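Local coordinates for Rep protein (Adeno-associated virus - 5, PDB 1M55) that probably nicks viral DNA at the replication origin, being the metal-binding endonuclease domain of a rolling-circle-type Rep protein, at residues V62-W67 with S75-Q80; N68-Q73 with V108-A113. All coordinates share one frame; numbering follows the deposited sequence.

Contact 1 (V62-W67 with S75-Q80); sequences VFLYEW and SKFFVQ
L64 sets one methyl over the centre of one face of the F77 ring. Its CD1 stands 3.6 Å from the ring centroid and only 5° off the normal, a well-centred CH-pi contact, and CD1 lies about equally far from all six ring carbons. The second branch of the leucine covers the root of the same ring, where CD2 is 3.9 Å from F77 CB. With CG anti to the carbonyl carbon and CD1 extended beyond it (chi2 171°), L64 carries that methyl out over the ring, while F77 holds its ring against the leucine from the crowded position between backbone N and carbonyl carbon (chi1 66°). The two side chains meet roughly at right angles. W166 of strand 162-167 packs against both F77 and V79. In the fold this is the meeting of helix 50-71 with the antiparallel sheet of the Rep nuclease domain. Strand 77-83 and its neighbour 88-95 supply the zinc ligands E82, H89 and H91, consistent with the metal site of HUH endonucleases. About one helical turn beyond L64, W67, with CG anti to the backbone N (chi1 -175°), extends its indole toward the sheet, the CD1-NE1 edge meeting S75. The hydroxyl lies close to the indole plane, with S75 OG 3.4 Å from W67 CD1. A water joins the two residues by accepting from W67 NE1 at 3.0 Å and from S75 OG at 2.7 Å, which satisfies the indole N-H. S75 OG is also hydrogen-bonded to S71 OG, near the C-terminal end of helix 50-71, while V94, L104 and I99 pack against the indole.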
loop_
_atom_site.group_PDB
_atom_site.type_symbol
_atom_site.label_atom_id
_atom_site.label_comp_id
_atom_site.label_asym_id
_atom_site.label_seq_id
_atom_site.Cartn_x
_atom_site.Cartn_y
_atom_site.Cartn_z
ATOM N N VAL A 62 2.155 -6.162 -7.944
ATOM C CA VAL A 62 2.777 -7.472 -7.767
ATOM C C VAL A 62 2.229 -8.160 -6.508
ATOM O O VAL A 62 1.922 -9.360 -6.524
ATOM C CB VAL A 62 4.319 -7.369 -7.708
ATOM C CG1 VAL A 62 4.927 -8.710 -7.302
ATOM C CG2 VAL A 62 4.859 -6.938 -9.075
ATOM N N PHE A 63 2.056 -7.380 -5.445
ATOM C CA PHE A 63 1.533 -7.887 -4.183
ATOM C C PHE A 63 0.125 -8.437 -4.395
ATOM O O PHE A 63 -0.164 -9.578 -4.033
ATOM C CB PHE A 63 1.499 -6.754 -3.142
ATOM C CG PHE A 63 1.061 -7.192 -1.765
ATOM C CD1 PHE A 63 1.991 -7.316 -0.739
ATOM C CD2 PHE A 63 -0.276 -7.469 -1.491
ATOM C CE1 PHE A 63 1.594 -7.714 0.542
ATOM C CE2 PHE A 63 -0.682 -7.867 -0.218
ATOM C CZ PHE A 63 0.257 -7.988 0.799
ATOM N N LEU A 64 -0.745 -7.626 -4.989
ATOM C CA LEU A 64 -2.129 -8.029 -5.219
ATOM C C LEU A 64 -2.286 -9.239 -6.123
ATOM O O LEU A 64 -3.105 -10.113 -5.848
ATOM C CB LEU A 64 -2.953 -6.854 -5.756
ATOM C CG LEU A 64 -3.134 -5.703 -4.757
ATOM C CD1 LEU A 64 -3.764 -4.500 -5.441
ATOM C CD2 LEU A 64 -3.965 -6.161 -3.567
ATOM N N TYR A 65 -1.498 -9.303 -7.193
ATOM C CA TYR A 65 -1.583 -10.427 -8.120
ATOM C C TYR A 65 -1.165 -11.716 -7.422
ATOM O O TYR A 65 -1.804 -12.759 -7.591
ATOM C CB TYR A 65 -0.735 -10.163 -9.373
ATOM C CG TYR A 65 -1.176 -8.938 -10.163
ATOM C CD1 TYR A 65 -0.368 -8.400 -11.170
ATOM C CD2 TYR A 65 -2.373 -8.280 -9.862
ATOM C CE1 TYR A 65 -0.744 -7.238 -11.848
ATOM C CE2 TYR A 65 -2.752 -7.116 -10.531
ATOM C CZ TYR A 65 -1.933 -6.602 -11.519
ATOM O OH TYR A 65 -2.300 -5.437 -12.158
ATOM N N GLU A 66 -0.132 -11.632 -6.591
ATOM C CA GLU A 66 0.348 -12.794 -5.855
ATOM C C GLU A 66 -0.707 -13.184 -4.812
ATOM O O GLU A 66 -0.976 -14.368 -4.599
ATOM C CB GLU A 66 1.690 -12.478 -5.192
ATOM C CG GLU A 66 2.573 -13.692 -4.914
ATOM C CD GLU A 66 3.066 -14.400 -6.176
ATOM O OE1 GLU A 66 2.991 -13.828 -7.292
ATOM O OE2 GLU A 66 3.549 -15.540 -6.041
ATOM N N TRP A 67 -1.334 -12.187 -4.199
ATOM C CA TRP A 67 -2.382 -12.438 -3.208
ATOM C C TRP A 67 -3.549 -13.161 -3.885
ATOM O O TRP A 67 -4.082 -14.133 -3.343
ATOM C CB TRP A 67 -2.874 -11.124 -2.598
ATOM C CG TRP A 67 -3.871 -11.309 -1.492
ATOM C CD1 TRP A 67 -5.198 -11.590 -1.627
ATOM C CD2 TRP A 67 -3.622 -11.210 -0.081
ATOM N NE1 TRP A 67 -5.792 -11.669 -0.393
ATOM C CE2 TRP A 67 -4.850 -11.441 0.575
ATOM C CE3 TRP A 67 -2.481 -10.946 0.692
ATOM C CZ2 TRP A 67 -4.976 -11.416 1.972
ATOM C CZ3 TRP A 67 -2.605 -10.920 2.085
ATOM C CH2 TRP A 67 -3.847 -11.153 2.706
ATOM N N SER A 75 -9.455 -10.327 -5.061
ATOM C CA SER A 75 -9.670 -9.795 -3.723
ATOM C C SER A 75 -9.869 -8.280 -3.665
ATOM O O SER A 75 -9.223 -7.522 -4.403
ATOM C CB SER A 75 -8.503 -10.187 -2.812
ATOM O OG SER A 75 -8.371 -11.595 -2.711
ATOM N N LYS A 76 -10.784 -7.854 -2.797
ATOM C CA LYS A 76 -11.063 -6.439 -2.592
ATOM C C LYS A 76 -9.886 -5.875 -1.805
ATOM O O LYS A 76 -9.297 -6.577 -0.964
ATOM C CB LYS A 76 -12.356 -6.251 -1.799
ATOM C CG LYS A 76 -13.619 -6.598 -2.572
ATOM C CD LYS A 76 -13.798 -5.679 -3.770
ATOM C CE LYS A 76 -15.103 -5.958 -4.498
ATOM N NZ LYS A 76 -15.356 -4.961 -5.574
ATOM N N PHE A 77 -9.553 -4.616 -2.068
ATOM C CA PHE A 77 -8.431 -3.974 -1.400
ATOM C C PHE A 77 -8.575 -2.465 -1.351
ATOM O O PHE A 77 -9.375 -1.873 -2.082
ATOM C CB PHE A 77 -7.114 -4.290 -2.149
ATOM C CG PHE A 77 -7.038 -3.695 -3.546
ATOM C CD1 PHE A 77 -6.606 -2.381 -3.747
ATOM C CD2 PHE A 77 -7.424 -4.443 -4.656
ATOM C CE1 PHE A 77 -6.565 -1.822 -5.032
ATOM C CE2 PHE A 77 -7.386 -3.895 -5.945
ATOM C CZ PHE A 77 -6.956 -2.583 -6.131
ATOM N N PHE A 78 -7.808 -1.865 -0.447
ATOM C CA PHE A 78 -7.694 -0.424 -0.319
ATOM C C PHE A 78 -6.233 -0.265 0.074
ATOM O O PHE A 78 -5.807 -0.772 1.110
ATOM C CB PHE A 78 -8.604 0.191 0.746
ATOM C CG PHE A 78 -8.554 1.700 0.758
ATOM C CD1 PHE A 78 -9.429 2.446 -0.027
ATOM C CD2 PHE A 78 -7.575 2.375 1.493
ATOM C CE1 PHE A 78 -9.327 3.843 -0.088
ATOM C CE2 PHE A 78 -7.468 3.765 1.439
ATOM C CZ PHE A 78 -8.346 4.499 0.643
ATOM N N VAL A 79 -5.459 0.354 -0.806
ATOM C CA VAL A 79 -4.034 0.549 -0.588
ATOM C C VAL A 79 -3.727 2.037 -0.585
ATOM O O VAL A 79 -4.115 2.760 -1.507
ATOM C CB VAL A 79 -3.218 -0.137 -1.712
ATOM C CG1 VAL A 79 -1.722 0.078 -1.511
ATOM C CG2 VAL A 79 -3.534 -1.629 -1.756
ATOM N N GLN A 80 -3.065 2.502 0.467
ATOM C CA GLN A 80 -2.710 3.910 0.559
ATOM C C GLN A 80 -1.199 4.089 0.697
ATOM O O GLN A 80 -0.566 3.477 1.561
ATOM C CB GLN A 80 -3.447 4.582 1.721
ATOM C CG GLN A 80 -3.174 6.070 1.834
ATOM C CD GLN A 80 -4.251 6.792 2.606
ATOM O OE1 GLN A 80 -5.358 6.971 2.112
ATOM N NE2 GLN A 80 -3.935 7.209 3.822
HETATM O O HOH W 1 -8.727 -12.296 -0.083
#

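Contact 2 (N68-Q73 with V108-A113); sequences NKFSKQ and VSQIRA. With ZN (zinc ion), chain D.
The ring of F70 meets Q110 edge-on: Q110 OE1 lies in the ring plane, 3.3 Å from F70 CZ and 3.6 Å from F70 CE2. Ring and amide planes stand 87° apart, so the carboxamide is turned almost perpendicular to the phenyl ring. The oxygen probably gains from the slightly positive ring hydrogens at this corner. Farther round the same edge, F70 CE1 is 4.1 Å from I111 CG1, the two side chains running antiparallel past one another. With CG beside its backbone N (chi1 -61°), F70 reaches across to helix 101-118, and Y107 of that helix stacks on its ring. K69 folds over one ring face, its CE 3.5 Å above the plane. The bend at chi3 (63°) brings the ammonium round toward Q110, where a water accepts from K69 NZ at 2.7 Å and donates to Q110 OE1. The charge itself is paired with E66, about one turn back. This is the helix-to-helix side of the Rep nuclease fold, where the last turn of 50-71 lies beside 101-118. K72, with positive phi, then breaks the helix and leads the chain to Q73, whose side chain, extended beyond CG, binds a zinc ion through OE1 at 2.3 Å. E95 and two waters join Q73 around the metal, and one of those waters accepts from Q73 NE2, tying both ends of the amide to the zinc shell.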
loop_
_atom_site.group_PDB
_atom_site.type_symbol
_atom_site.label_atom_id
_atom_site.label_comp_id
_atom_site.label_asym_id
_atom_site.label_seq_id
_atom_site.Cartn_x
_atom_site.Cartn_y
_atom_site.Cartn_z
ATOM N N ASN A 68 -3.918 -12.703 -5.082
ATOM C CA ASN A 68 -5.016 -13.307 -5.839
ATOM C C ASN A 68 -4.727 -14.779 -6.121
ATOM O O ASN A 68 -5.648 -15.591 -6.208
ATOM C CB ASN A 68 -5.247 -12.573 -7.170
ATOM C CG ASN A 68 -5.780 -11.147 -6.996
ATOM O OD1 ASN A 68 -5.781 -10.369 -7.951
ATOM N ND2 ASN A 68 -6.237 -10.804 -5.799
ATOM N N LYS A 69 -3.455 -15.123 -6.294
ATOM C CA LYS A 69 -3.075 -16.511 -6.544
ATOM C C LYS A 69 -3.508 -17.372 -5.354
ATOM O O LYS A 69 -4.054 -18.464 -5.531
ATOM C CB LYS A 69 -1.563 -16.629 -6.741
ATOM C CG LYS A 69 -1.084 -18.054 -6.982
ATOM C CD LYS A 69 0.426 -18.144 -6.978
ATOM C CE LYS A 69 0.980 -17.770 -5.624
ATOM N NZ LYS A 69 2.422 -18.097 -5.515
ATOM N N PHE A 70 -3.289 -16.852 -4.148
ATOM C CA PHE A 70 -3.641 -17.553 -2.915
ATOM C C PHE A 70 -5.135 -17.518 -2.582
ATOM O O PHE A 70 -5.692 -18.512 -2.117
ATOM C CB PHE A 70 -2.849 -16.983 -1.733
ATOM C CG PHE A 70 -1.360 -17.123 -1.868
ATOM C CD1 PHE A 70 -0.537 -16.002 -1.807
ATOM C CD2 PHE A 70 -0.773 -18.374 -2.043
ATOM C CE1 PHE A 70 0.845 -16.123 -1.918
ATOM C CE2 PHE A 70 0.612 -18.503 -2.155
ATOM C CZ PHE A 70 1.420 -17.375 -2.091
ATOM N N SER A 71 -5.778 -16.374 -2.798
ATOM C CA SER A 71 -7.204 -16.228 -2.504
ATOM C C SER A 71 -8.090 -16.818 -3.597
ATOM O O SER A 71 -9.283 -17.046 -3.380
ATOM C CB SER A 71 -7.557 -14.750 -2.327
ATOM O OG SER A 71 -7.374 -14.044 -3.545
ATOM N N LYS A 72 -7.506 -17.023 -4.776
ATOM C CA LYS A 72 -8.214 -17.551 -5.943
ATOM C C LYS A 72 -9.445 -16.714 -6.310
ATOM O O LYS A 72 -10.512 -17.246 -6.624
ATOM C CB LYS A 72 -8.567 -19.034 -5.761
ATOM C CG LYS A 72 -7.341 -19.952 -5.775
ATOM C CD LYS A 72 -7.732 -21.421 -5.682
ATOM C CE LYS A 72 -6.511 -22.328 -5.570
ATOM N NZ LYS A 72 -5.614 -22.219 -6.748
ATOM N N GLN A 73 -9.284 -15.395 -6.243
ATOM C CA GLN A 73 -10.338 -14.444 -6.589
ATOM C C GLN A 73 -9.709 -13.058 -6.722
ATOM O O GLN A 73 -8.544 -12.868 -6.359
ATOM C CB GLN A 73 -11.426 -14.401 -5.508
ATOM C CG GLN A 73 -10.941 -13.933 -4.145
ATOM C CD GLN A 73 -12.077 -13.470 -3.262
ATOM O OE1 GLN A 73 -12.641 -12.397 -3.474
ATOM N NE2 GLN A 73 -12.421 -14.273 -2.272
ATOM N N VAL A 108 2.566 -14.175 2.902
ATOM C CA VAL A 108 3.202 -12.862 2.824
ATOM C C VAL A 108 4.706 -13.001 2.599
ATOM O O VAL A 108 5.306 -12.203 1.880
ATOM C CB VAL A 108 2.869 -12.002 4.071
ATOM C CG1 VAL A 108 3.687 -10.718 4.088
ATOM C CG2 VAL A 108 1.387 -11.658 4.062
ATOM N N SER A 109 5.302 -14.040 3.178
ATOM C CA SER A 109 6.726 -14.310 3.001
ATOM C C SER A 109 6.986 -14.614 1.514
ATOM O O SER A 109 7.977 -14.150 0.932
ATOM C CB SER A 109 7.139 -15.503 3.866
ATOM O OG SER A 109 8.519 -15.786 3.717
ATOM N N GLN A 110 6.085 -15.375 0.901
ATOM C CA GLN A 110 6.205 -15.709 -0.516
ATOM C C GLN A 110 6.020 -14.456 -1.372
ATOM O O GLN A 110 6.700 -14.281 -2.386
ATOM C CB GLN A 110 5.185 -16.778 -0.911
ATOM C CG GLN A 110 5.514 -18.164 -0.376
ATOM C CD GLN A 110 4.480 -19.206 -0.767
ATOM O OE1 GLN A 110 4.103 -19.323 -1.937
ATOM N NE2 GLN A 110 4.018 -19.976 0.212
ATOM N N ILE A 111 5.092 -13.589 -0.971
ATOM C CA ILE A 111 4.856 -12.352 -1.703
ATOM C C ILE A 111 6.111 -11.485 -1.635
ATOM O O ILE A 111 6.533 -10.919 -2.642
ATOM C CB ILE A 111 3.639 -11.576 -1.156
ATOM C CG1 ILE A 111 2.367 -12.412 -1.339
ATOM C CG2 ILE A 111 3.505 -10.244 -1.884
ATOM C CD1 ILE A 111 1.107 -11.770 -0.799
ATOM N N ARG A 112 6.729 -11.407 -0.457
ATOM C CA ARG A 112 7.952 -10.627 -0.292
ATOM C C ARG A 112 9.035 -11.139 -1.246
ATOM O O ARG A 112 9.711 -10.350 -1.911
ATOM C CB ARG A 112 8.450 -10.695 1.154
ATOM C CG ARG A 112 9.760 -9.950 1.389
ATOM C CD ARG A 112 10.111 -9.861 2.862
ATOM N NE ARG A 112 10.248 -11.175 3.479
ATOM C CZ ARG A 112 9.564 -11.574 4.548
ATOM N NH1 ARG A 112 8.688 -10.759 5.131
ATOM N NH2 ARG A 112 9.741 -12.797 5.028
ATOM N N ALA A 113 9.184 -12.461 -1.319
ATOM C CA ALA A 113 10.172 -13.068 -2.208
ATOM C C ALA A 113 9.887 -12.692 -3.668
ATOM O O ALA A 113 10.809 -12.414 -4.442
ATOM C CB ALA A 113 10.173 -14.580 -2.034
HETATM ZN ZN ZN D . -14.053 -10.805 -2.645
HETATM O O HOH W 2 4.536 -17.319 -3.939
HETATM O O HOH W 3 -14.537 -12.535 -1.081
HETATM O O HOH W 4 -13.694 -9.377 -4.513
#

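Overall arrangement
Both contacts draw on helix 50-71, but on different neighbours: contact 1 sets it against strand 77-83 in the buried interior, while contact 2 sets its last turn against helix 101-118 nearer the surface. The chemistry changes accordingly, from a methyl over an aromatic face and a bridging water to a ring edge, an amide and an exposed lysine. I111 joins them physically, its CG2 lying 3.5 Å from F63 CD1 and its CD1 touching the W67 ring. Zinc lies near both: Q73 of contact 2 binds one ion, and E82, farther along the strand of contact 1, binds the other.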